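Carboxypeptidase A (Helicoverpa armigera, PDB 1JQG) probably cleaves residues one at a time from the C termini of peptide chains with a bound zinc ion, and is made as a mid-gut proenzyme. Local coordinates at residues Q177-C182 with D222-T227; C182-T187 with D393-D398; L303-F308 with Y381-Y386. All coordinates share one frame; numbering follows the deposited sequence.

Contact 1: residues Q177-C182 with D222-T227; sequences QSLLHC and DGYVHT. With ZN (zinc ion), chain B.
L179 lays its methyl CD1 squarely over one face of the Y224 ring, where the HxxE zinc loop after strand 173-178 meets helix 221-228 in the alpha/beta domain of an M14 carboxypeptidase. This is a CH-pi contact: CD1 of L179 sits 3.6 Å from the centroid of the Y224 ring and 5° off its normal, while the other methyl, CD2, slides toward the ring atoms CD1 and CE1. The two side chains meet at a slant. With its CG trans to the backbone N (chi1 -170°), the tyrosine swings its ring off the helix and alongside the loop, and its OH is tied to O of H122. At the edge, in the ring plane, comes the backbone O of C182, 3.6 Å from CD1 of Y224. C182 itself presses on the helix backbone, its CB 3.2 Å from N of Y224 and its SG 3.4 Å from CA of G223, where the helix has no side chain. One turn on, T227 hydrogen-bonds through OG1 to O of Y224 and places CG2 3.9 Å from SG of C182. A serine in place of Y224 would probably leave CD1 of L179 facing a gap and O of H122 without its hydroxyl partner. The helix thus backs the loop from the side away from the metal, and between the two touching residues H181 turns to the zinc ion, its ND1 2.2 Å from the metal and its NE2 bonded to OD2 of D252.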
loop_
_atom_site.group_PDB
_atom_site.type_symbol
_atom_site.label_atom_id
_atom_site.label_comp_id
_atom_site.label_asym_id
_atom_site.label_seq_id
_atom_site.Cartn_x
_atom_site.Cartn_y
_atom_site.Cartn_z
ATOM N N GLN A 177 5.857 -1.906 -6.072
ATOM C CA GLN A 177 6.062 -0.748 -5.192
ATOM C C GLN A 177 5.314 -0.861 -3.877
ATOM O O GLN A 177 4.314 -1.514 -3.780
ATOM C CB GLN A 177 5.627 0.582 -5.821
ATOM C CG GLN A 177 4.168 0.611 -6.264
ATOM C CD GLN A 177 3.781 1.928 -6.899
ATOM O OE1 GLN A 177 4.453 2.305 -7.857
ATOM N NE2 GLN A 177 2.745 2.589 -6.369
ATOM N N SER A 178 5.758 -0.136 -2.870
ATOM C CA SER A 178 5.157 -0.134 -1.565
ATOM C C SER A 178 5.320 1.217 -0.870
ATOM O O SER A 178 6.021 2.070 -1.368
ATOM C CB SER A 178 5.707 -1.278 -0.672
ATOM O OG SER A 178 7.083 -1.148 -0.386
ATOM N N LEU A 179 4.581 1.387 0.230
ATOM C CA LEU A 179 4.643 2.592 1.034
ATOM C C LEU A 179 4.138 3.851 0.349
ATOM O O LEU A 179 4.459 4.947 0.734
ATOM C CB LEU A 179 6.041 2.787 1.613
ATOM C CG LEU A 179 6.444 1.851 2.774
ATOM C CD1 LEU A 179 7.815 2.187 3.336
ATOM C CD2 LEU A 179 5.451 1.811 3.927
ATOM N N LEU A 180 3.222 3.729 -0.589
ATOM C CA LEU A 180 2.551 4.843 -1.228
ATOM C C LEU A 180 1.734 5.589 -0.153
ATOM O O LEU A 180 1.730 6.823 -0.106
ATOM C CB LEU A 180 1.704 4.370 -2.404
ATOM C CG LEU A 180 1.176 5.444 -3.359
ATOM C CD1 LEU A 180 2.326 6.150 -4.004
ATOM C CD2 LEU A 180 0.210 4.936 -4.414
ATOM N N HIS A 181 1.043 4.830 0.683
ATOM C CA HIS A 181 0.383 5.298 1.878
ATOM C C HIS A 181 1.316 4.973 3.048
ATOM O O HIS A 181 1.423 3.848 3.585
ATOM C CB HIS A 181 -0.961 4.618 2.044
ATOM C CG HIS A 181 -2.021 5.142 1.145
ATOM N ND1 HIS A 181 -3.045 4.454 0.633
ATOM C CD2 HIS A 181 -2.287 6.358 0.609
ATOM C CE1 HIS A 181 -3.920 5.013 -0.129
ATOM N NE2 HIS A 181 -3.433 6.247 -0.152
ATOM N N CYS A 182 2.063 5.972 3.500
ATOM C CA CYS A 182 3.099 5.833 4.488
ATOM C C CYS A 182 2.795 5.137 5.777
ATOM O O CYS A 182 3.720 4.595 6.396
ATOM C CB CYS A 182 3.633 7.241 4.649
ATOM S SG CYS A 182 2.471 8.543 5.032
ATOM N N ASP A 222 8.727 11.237 2.573
ATOM C CA ASP A 222 8.322 12.284 3.513
ATOM C C ASP A 222 7.279 11.829 4.545
ATOM O O ASP A 222 7.323 12.161 5.751
ATOM C CB ASP A 222 7.778 13.500 2.736
ATOM C CG ASP A 222 8.803 14.172 1.850
ATOM O OD1 ASP A 222 10.033 13.940 1.962
ATOM O OD2 ASP A 222 8.418 14.992 0.970
ATOM N N GLY A 223 6.234 11.129 4.075
ATOM C CA GLY A 223 5.178 10.662 4.966
ATOM C C GLY A 223 5.704 9.566 5.883
ATOM O O GLY A 223 5.354 9.447 7.054
ATOM N N TYR A 224 6.462 8.633 5.304
ATOM C CA TYR A 224 7.035 7.533 6.046
ATOM C C TYR A 224 7.890 8.051 7.209
ATOM O O TYR A 224 7.868 7.444 8.296
ATOM C CB TYR A 224 7.844 6.617 5.110
ATOM C CG TYR A 224 8.285 5.301 5.724
ATOM C CD1 TYR A 224 7.358 4.492 6.367
ATOM C CD2 TYR A 224 9.586 4.859 5.675
ATOM C CE1 TYR A 224 7.728 3.293 6.929
ATOM C CE2 TYR A 224 9.978 3.655 6.235
ATOM C CZ TYR A 224 9.038 2.875 6.864
ATOM O OH TYR A 224 9.404 1.687 7.432
ATOM N N VAL A 225 8.651 9.111 6.964
ATOM C CA VAL A 225 9.564 9.634 7.995
ATOM C C VAL A 225 8.706 10.293 9.071
ATOM O O VAL A 225 8.973 10.212 10.260
ATOM C CB VAL A 225 10.604 10.593 7.403
ATOM C CG1 VAL A 225 11.371 11.486 8.375
ATOM C CG2 VAL A 225 11.647 9.822 6.580
ATOM N N HIS A 226 7.609 10.914 8.642
ATOM C CA HIS A 226 6.702 11.617 9.509
ATOM C C HIS A 226 5.969 10.636 10.416
ATOM O O HIS A 226 5.689 10.935 11.589
ATOM C CB HIS A 226 5.699 12.429 8.676
ATOM C CG HIS A 226 4.798 13.325 9.478
ATOM N ND1 HIS A 226 3.409 13.213 9.483
ATOM C CD2 HIS A 226 5.097 14.361 10.304
ATOM C CE1 HIS A 226 2.907 14.155 10.265
ATOM N NE2 HIS A 226 3.905 14.839 10.813
ATOM N N THR A 227 5.635 9.460 9.899
ATOM C CA THR A 227 4.967 8.433 10.684
ATOM C C THR A 227 5.892 7.801 11.729
ATOM O O THR A 227 5.392 7.223 12.695
ATOM C CB THR A 227 4.402 7.321 9.780
ATOM O OG1 THR A 227 5.472 6.741 9.031
ATOM C CG2 THR A 227 3.366 7.841 8.790
HETATM ZN ZN ZN B . -3.397 2.265 0.957
HETATM O O HOH W 1 -5.767 1.724 0.706
#

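Contact 2: residues C182-T187 with D393-D398; sequences CREWVT and DGFLVD. With ZN (zinc ion), chain B.
R183 holds its CG between its own backbone N and carbonyl carbon (chi1 61°) and then runs extended to NE, which carries the guanidinium over a face of F395, whose CG is anti to its carbonyl carbon (chi1 -65°). Both lie in loops of the M14 carboxypeptidase fold: the first is the second half of the HxxE zinc motif, the second leads to helix 402-421. The arginine and the ring cross at a slant, their planes 37° apart, and the overlap is offset toward the ring's rim, with NE of R183 3.5 Å from CZ of F395. Further back, CD of R183 stands over the ring centre in a CH-pi contact, 4.2 Å from the centroid. The far end of the arginine reaches D50, within the activation peptide, in a salt bridge, and O of Y233.

E184 runs beside the same ring, pointing the same way, with CG 3.9 Å from CE1 of F395 and its carboxylate almost parallel to the ring plane. Its extended chain delivers OE1 to the zinc ion, while OE2 accepts a hydrogen bond from N of S307, which fixes the rotation of the carboxylate.

Beyond F395, CG2 of V397 packs on CB of W185 at 3.7 Å and, more loosely, on V186. A type I turn from E184 to T187 presents these residues, and O of E184 accepts from both N and OG1 of T187, the hydroxyl bond being nearly straight on to the carbonyl. The two loops are also joined by water 2, which donates to O of F395 at 2.6 Å and accepts from N of V186 at 3.2 Å.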
loop_
_atom_site.group_PDB
_atom_site.type_symbol
_atom_site.label_atom_id
_atom_site.label_comp_id
_atom_site.label_asym_id
_atom_site.label_seq_id
_atom_site.Cartn_x
_atom_site.Cartn_y
_atom_site.Cartn_z
ATOM N N CYS A 182 2.063 5.972 3.500
ATOM C CA CYS A 182 3.099 5.833 4.488
ATOM C C CYS A 182 2.795 5.137 5.777
ATOM O O CYS A 182 3.720 4.595 6.396
ATOM C CB CYS A 182 3.633 7.241 4.649
ATOM S SG CYS A 182 2.471 8.543 5.032
ATOM N N ARG A 183 1.562 5.035 6.209
ATOM C CA ARG A 183 1.201 4.383 7.468
ATOM C C ARG A 183 1.080 2.869 7.333
ATOM O O ARG A 183 0.993 2.139 8.331
ATOM C CB ARG A 183 -0.112 4.863 8.046
ATOM C CG ARG A 183 -1.348 4.654 7.217
ATOM C CD ARG A 183 -2.557 5.358 7.814
ATOM N NE ARG A 183 -3.816 4.940 7.176
ATOM C CZ ARG A 183 -4.972 5.540 7.450
ATOM N NH1 ARG A 183 -5.044 6.513 8.339
ATOM N NH2 ARG A 183 -6.106 5.160 6.916
ATOM N N GLU A 184 1.068 2.385 6.082
ATOM C CA GLU A 184 1.004 0.945 5.860
ATOM C C GLU A 184 2.377 0.276 5.913
ATOM O O GLU A 184 2.918 -0.120 4.877
ATOM C CB GLU A 184 0.321 0.665 4.525
ATOM C CG GLU A 184 -1.015 1.321 4.422
ATOM C CD GLU A 184 -1.559 1.288 3.016
ATOM O OE1 GLU A 184 -2.707 1.808 3.051
ATOM O OE2 GLU A 184 -0.860 0.825 2.133
ATOM N N TRP A 185 2.950 0.189 7.119
ATOM C CA TRP A 185 4.299 -0.259 7.352
ATOM C C TRP A 185 4.589 -1.676 6.961
ATOM O O TRP A 185 5.641 -2.010 6.442
ATOM C CB TRP A 185 4.695 -0.085 8.834
ATOM C CG TRP A 185 4.927 1.345 9.224
ATOM C CD1 TRP A 185 4.680 2.471 8.485
ATOM C CD2 TRP A 185 5.456 1.806 10.478
ATOM N NE1 TRP A 185 5.027 3.599 9.215
ATOM C CE2 TRP A 185 5.490 3.214 10.434
ATOM C CE3 TRP A 185 5.894 1.146 11.646
ATOM C CZ2 TRP A 185 5.955 3.965 11.502
ATOM C CZ3 TRP A 185 6.356 1.917 12.704
ATOM C CH2 TRP A 185 6.379 3.305 12.625
ATOM N N VAL A 186 3.614 -2.558 7.065
ATOM C CA VAL A 186 3.751 -3.951 6.688
ATOM C C VAL A 186 3.987 -4.165 5.189
ATOM O O VAL A 186 4.333 -5.277 4.784
ATOM C CB VAL A 186 2.541 -4.763 7.204
ATOM C CG1 VAL A 186 1.251 -4.581 6.408
ATOM C CG2 VAL A 186 2.913 -6.244 7.279
ATOM N N THR A 187 3.865 -3.125 4.347
ATOM C CA THR A 187 4.087 -3.250 2.923
ATOM C C THR A 187 5.565 -3.295 2.553
ATOM O O THR A 187 5.915 -3.906 1.491
ATOM C CB THR A 187 3.404 -2.147 2.107
ATOM O OG1 THR A 187 3.934 -0.857 2.428
ATOM C CG2 THR A 187 1.907 -2.205 2.362
ATOM N N ASP A 393 -7.563 -5.582 13.829
ATOM C CA ASP A 393 -7.290 -5.170 12.459
ATOM C C ASP A 393 -6.808 -3.722 12.520
ATOM O O ASP A 393 -7.402 -2.952 13.280
ATOM C CB ASP A 393 -8.503 -5.283 11.546
ATOM C CG ASP A 393 -9.079 -6.689 11.531
ATOM O OD1 ASP A 393 -8.523 -7.589 10.864
ATOM O OD2 ASP A 393 -10.118 -6.891 12.219
ATOM N N GLY A 394 -5.691 -3.421 11.875
ATOM C CA GLY A 394 -5.237 -2.054 11.781
ATOM C C GLY A 394 -3.930 -1.944 10.994
ATOM O O GLY A 394 -3.688 -2.663 10.047
ATOM N N PHE A 395 -3.147 -0.915 11.311
ATOM C CA PHE A 395 -1.917 -0.662 10.603
ATOM C C PHE A 395 -0.685 -0.976 11.440
ATOM O O PHE A 395 0.405 -0.999 10.926
ATOM C CB PHE A 395 -1.921 0.806 10.155
ATOM C CG PHE A 395 -3.005 1.106 9.160
ATOM C CD1 PHE A 395 -2.901 0.731 7.824
ATOM C CD2 PHE A 395 -4.128 1.814 9.599
ATOM C CE1 PHE A 395 -3.922 1.029 6.959
ATOM C CE2 PHE A 395 -5.169 2.098 8.712
ATOM C CZ PHE A 395 -5.065 1.694 7.392
ATOM N N LEU A 396 -0.882 -1.198 12.741
ATOM C CA LEU A 396 0.208 -1.509 13.672
ATOM C C LEU A 396 0.830 -2.870 13.385
ATOM O O LEU A 396 0.155 -3.814 13.034
ATOM C CB LEU A 396 -0.305 -1.480 15.106
ATOM C CG LEU A 396 -1.040 -0.203 15.528
ATOM C CD1 LEU A 396 -1.388 -0.338 17.024
ATOM C CD2 LEU A 396 -0.249 1.051 15.226
ATOM N N VAL A 397 2.137 -2.944 13.449
ATOM C CA VAL A 397 2.913 -4.111 13.106
ATOM C C VAL A 397 3.455 -4.832 14.347
ATOM O O VAL A 397 4.044 -4.270 15.244
ATOM C CB VAL A 397 4.133 -3.758 12.214
ATOM C CG1 VAL A 397 4.866 -5.071 11.877
ATOM C CG2 VAL A 397 3.707 -2.925 11.017
ATOM N N ASP A 398 3.235 -6.131 14.430
ATOM C CA ASP A 398 3.800 -7.030 15.404
ATOM C C ASP A 398 5.037 -7.661 14.765
ATOM O O ASP A 398 4.924 -8.336 13.719
ATOM C CB ASP A 398 2.780 -8.111 15.749
ATOM C CG ASP A 398 3.169 -8.927 16.967
ATOM O OD1 ASP A 398 4.371 -9.248 17.151
ATOM O OD2 ASP A 398 2.277 -9.280 17.762
HETATM ZN ZN ZN B . -3.397 2.265 0.957
HETATM O O HOH W 2 0.781 -1.831 8.466
HETATM O O HOH W 1 -5.767 1.724 0.706
#

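Contact 3: residues L303-F308 with Y381-Y386; sequences LDIHSF and YELPAY. With ZN (zinc ion), chain B.
Strands 299-307 and 377-383 run side by side in parallel, their local axes 32° apart, stitched by Y381 N to D304 O, H306 N to Y381 O and L383 N to H306 O, the last the straightest. On one side of the sheet I305 and Y381 point the same way, CG1 of I305 4.2 Å from CB of Y381. CG2 of I305 meets CG of L383 at 4.0 Å, the isoleucine and leucine side chains crossing at an angle, and CD2 of L303 touches CE1 of the Y381 ring at 3.8 Å. Helix 402-421 covers this apolar side, reaching L303, Y381 and L383. The two strands are neighbours in the central mixed sheet of the M14 carboxypeptidase fold, and the other side carries the active site. There H306 binds the zinc ion through ND1, at 2.4 Å. Its NE2 donates to OD2 of D304 at 2.8 Å, the oxygen lying in the imidazole plane but met from above the carboxylate plane; this second-shell bond fixes the turn of the ring. D304 is held in turn by NE2 of Q177 at its OD1. E382, predicted to be the proton donor/acceptor, bends at chi2 (-73°) and so brings its carboxylate back across H306, OE2 3.4 Å from CB of H306 and the two planes only 20° apart. Past the strands the chains stay close: CA of F308 makes a CA-H...O contact with O of L383, and CD1 of the F308 ring rests 3.6 Å from CB of A385.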
loop_
_atom_site.group_PDB
_atom_site.type_symbol
_atom_site.label_atom_id
_atom_site.label_comp_id
_atom_site.label_asym_id
_atom_site.label_seq_id
_atom_site.Cartn_x
_atom_site.Cartn_y
_atom_site.Cartn_z
ATOM N N LEU A 303 2.365 -4.092 -9.646
ATOM C CA LEU A 303 1.805 -4.362 -8.342
ATOM C C LEU A 303 1.984 -3.184 -7.384
ATOM O O LEU A 303 3.083 -2.754 -7.063
ATOM C CB LEU A 303 2.387 -5.654 -7.737
ATOM C CG LEU A 303 2.233 -6.940 -8.542
ATOM C CD1 LEU A 303 2.930 -8.119 -7.886
ATOM C CD2 LEU A 303 0.765 -7.280 -8.790
ATOM N N ASP A 304 0.882 -2.660 -6.891
ATOM C CA ASP A 304 0.877 -1.592 -5.887
ATOM C C ASP A 304 0.492 -2.232 -4.558
ATOM O O ASP A 304 -0.691 -2.539 -4.333
ATOM C CB ASP A 304 -0.126 -0.504 -6.295
ATOM C CG ASP A 304 -0.071 0.715 -5.404
ATOM O OD1 ASP A 304 0.871 0.882 -4.609
ATOM O OD2 ASP A 304 -1.007 1.546 -5.498
ATOM N N ILE A 305 1.480 -2.445 -3.710
ATOM C CA ILE A 305 1.283 -3.137 -2.447
ATOM C C ILE A 305 0.807 -2.230 -1.331
ATOM O O ILE A 305 1.548 -1.404 -0.801
ATOM C CB ILE A 305 2.550 -3.940 -2.028
ATOM C CG1 ILE A 305 2.876 -4.935 -3.181
ATOM C CG2 ILE A 305 2.349 -4.725 -0.744
ATOM C CD1 ILE A 305 4.152 -5.727 -3.000
ATOM N N HIS A 306 -0.410 -2.480 -0.869
ATOM C CA HIS A 306 -0.985 -1.780 0.250
ATOM C C HIS A 306 -1.312 -2.760 1.393
ATOM O O HIS A 306 -1.126 -3.949 1.369
ATOM C CB HIS A 306 -2.315 -1.086 -0.136
ATOM C CG HIS A 306 -2.126 0.020 -1.119
ATOM N ND1 HIS A 306 -2.115 1.332 -0.792
ATOM C CD2 HIS A 306 -1.900 0.083 -2.459
ATOM C CE1 HIS A 306 -1.978 2.183 -1.742
ATOM N NE2 HIS A 306 -1.812 1.412 -2.800
ATOM N N SER A 307 -1.762 -2.136 2.469
ATOM C CA SER A 307 -2.237 -2.703 3.655
ATOM C C SER A 307 -3.400 -1.867 4.289
ATOM O O SER A 307 -3.528 -0.691 3.941
ATOM C CB SER A 307 -1.284 -2.937 4.834
ATOM O OG SER A 307 -1.036 -1.748 5.572
ATOM N N PHE A 308 -4.672 -2.229 4.384
ATOM C CA PHE A 308 -4.955 -3.471 5.085
ATOM C C PHE A 308 -6.186 -4.208 4.561
ATOM O O PHE A 308 -7.126 -3.481 4.110
ATOM C CB PHE A 308 -4.741 -3.538 6.596
ATOM C CG PHE A 308 -5.912 -2.991 7.345
ATOM C CD1 PHE A 308 -6.958 -3.845 7.658
ATOM C CD2 PHE A 308 -6.022 -1.670 7.729
ATOM C CE1 PHE A 308 -8.076 -3.408 8.335
ATOM C CE2 PHE A 308 -7.133 -1.218 8.401
ATOM C CZ PHE A 308 -8.165 -2.083 8.717
ATOM N N TYR A 381 -2.436 -4.781 -4.136
ATOM C CA TYR A 381 -2.433 -5.741 -3.058
ATOM C C TYR A 381 -2.846 -5.092 -1.757
ATOM O O TYR A 381 -2.526 -3.961 -1.450
ATOM C CB TYR A 381 -1.047 -6.369 -2.844
ATOM C CG TYR A 381 -0.783 -7.660 -3.584
ATOM C CD1 TYR A 381 -0.850 -7.757 -4.948
ATOM C CD2 TYR A 381 -0.446 -8.794 -2.889
ATOM C CE1 TYR A 381 -0.605 -8.947 -5.619
ATOM C CE2 TYR A 381 -0.184 -10.001 -3.522
ATOM C CZ TYR A 381 -0.262 -10.070 -4.886
ATOM O OH TYR A 381 0.022 -11.237 -5.565
ATOM N N GLU A 382 -3.616 -5.827 -0.977
ATOM C CA GLU A 382 -4.029 -5.412 0.354
ATOM C C GLU A 382 -3.565 -6.517 1.289
ATOM O O GLU A 382 -4.294 -7.483 1.378
ATOM C CB GLU A 382 -5.541 -5.205 0.444
ATOM C CG GLU A 382 -6.079 -4.077 -0.436
ATOM C CD GLU A 382 -5.707 -2.700 0.108
ATOM O OE1 GLU A 382 -5.497 -2.625 1.335
ATOM O OE2 GLU A 382 -5.621 -1.703 -0.651
ATOM N N LEU A 383 -2.410 -6.382 1.888
ATOM C CA LEU A 383 -1.866 -7.311 2.850
ATOM C C LEU A 383 -2.699 -7.506 4.116
ATOM O O LEU A 383 -3.550 -6.703 4.412
ATOM C CB LEU A 383 -0.468 -6.806 3.292
ATOM C CG LEU A 383 0.578 -6.741 2.181
ATOM C CD1 LEU A 383 1.979 -6.586 2.795
ATOM C CD2 LEU A 383 0.467 -7.953 1.292
ATOM N N PRO A 384 -2.573 -8.650 4.757
ATOM C CA PRO A 384 -3.363 -9.048 5.899
ATOM C C PRO A 384 -3.101 -8.136 7.075
ATOM O O PRO A 384 -1.982 -7.707 7.379
ATOM C CB PRO A 384 -2.902 -10.490 6.192
ATOM C CG PRO A 384 -2.363 -11.004 4.894
ATOM C CD PRO A 384 -1.718 -9.804 4.283
ATOM N N ALA A 385 -4.144 -7.858 7.846
ATOM C CA ALA A 385 -4.033 -7.178 9.116
ATOM C C ALA A 385 -3.757 -8.258 10.164
ATOM O O ALA A 385 -4.676 -8.991 10.506
ATOM C CB ALA A 385 -5.349 -6.495 9.434
ATOM N N TYR A 386 -2.545 -8.386 10.665
ATOM C CA TYR A 386 -2.214 -9.337 11.694
ATOM C C TYR A 386 -2.708 -8.946 13.092
ATOM O O TYR A 386 -2.415 -7.890 13.629
ATOM C CB TYR A 386 -0.706 -9.592 11.718
ATOM C CG TYR A 386 -0.283 -10.604 12.761
ATOM C CD1 TYR A 386 0.352 -10.280 13.951
ATOM C CD2 TYR A 386 -0.549 -11.947 12.513
ATOM C CE1 TYR A 386 0.722 -11.249 14.860
ATOM C CE2 TYR A 386 -0.179 -12.930 13.419
ATOM C CZ TYR A 386 0.452 -12.569 14.588
ATOM O OH TYR A 386 0.840 -13.507 15.515
HETATM ZN ZN ZN B . -3.397 2.265 0.957
HETATM O O HOH W 1 -5.767 1.724 0.706
#

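How the contacts relate
Leaving strand 173-178, the chain enters the zinc loop, whose first half takes part in contact 1 and whose second half takes part in contact 2; C182 belongs to both. Contact 1 closes first, when helix 221-228 returns to the loop. Contact 2 closes only at 393-398, so the two cross. Contact 3, between 303-308 and 381-386, opens after contact 1 has closed and nests within the long loop that contact 2 completes. Strand 173-178 pairs with strand 299-307 through Q177, with N to O of L303 and O to N of I305. Together the contacts tie helix 221-228, the central sheet and the approach to helix 402-421 around one zinc ion, to which each gives one ligand.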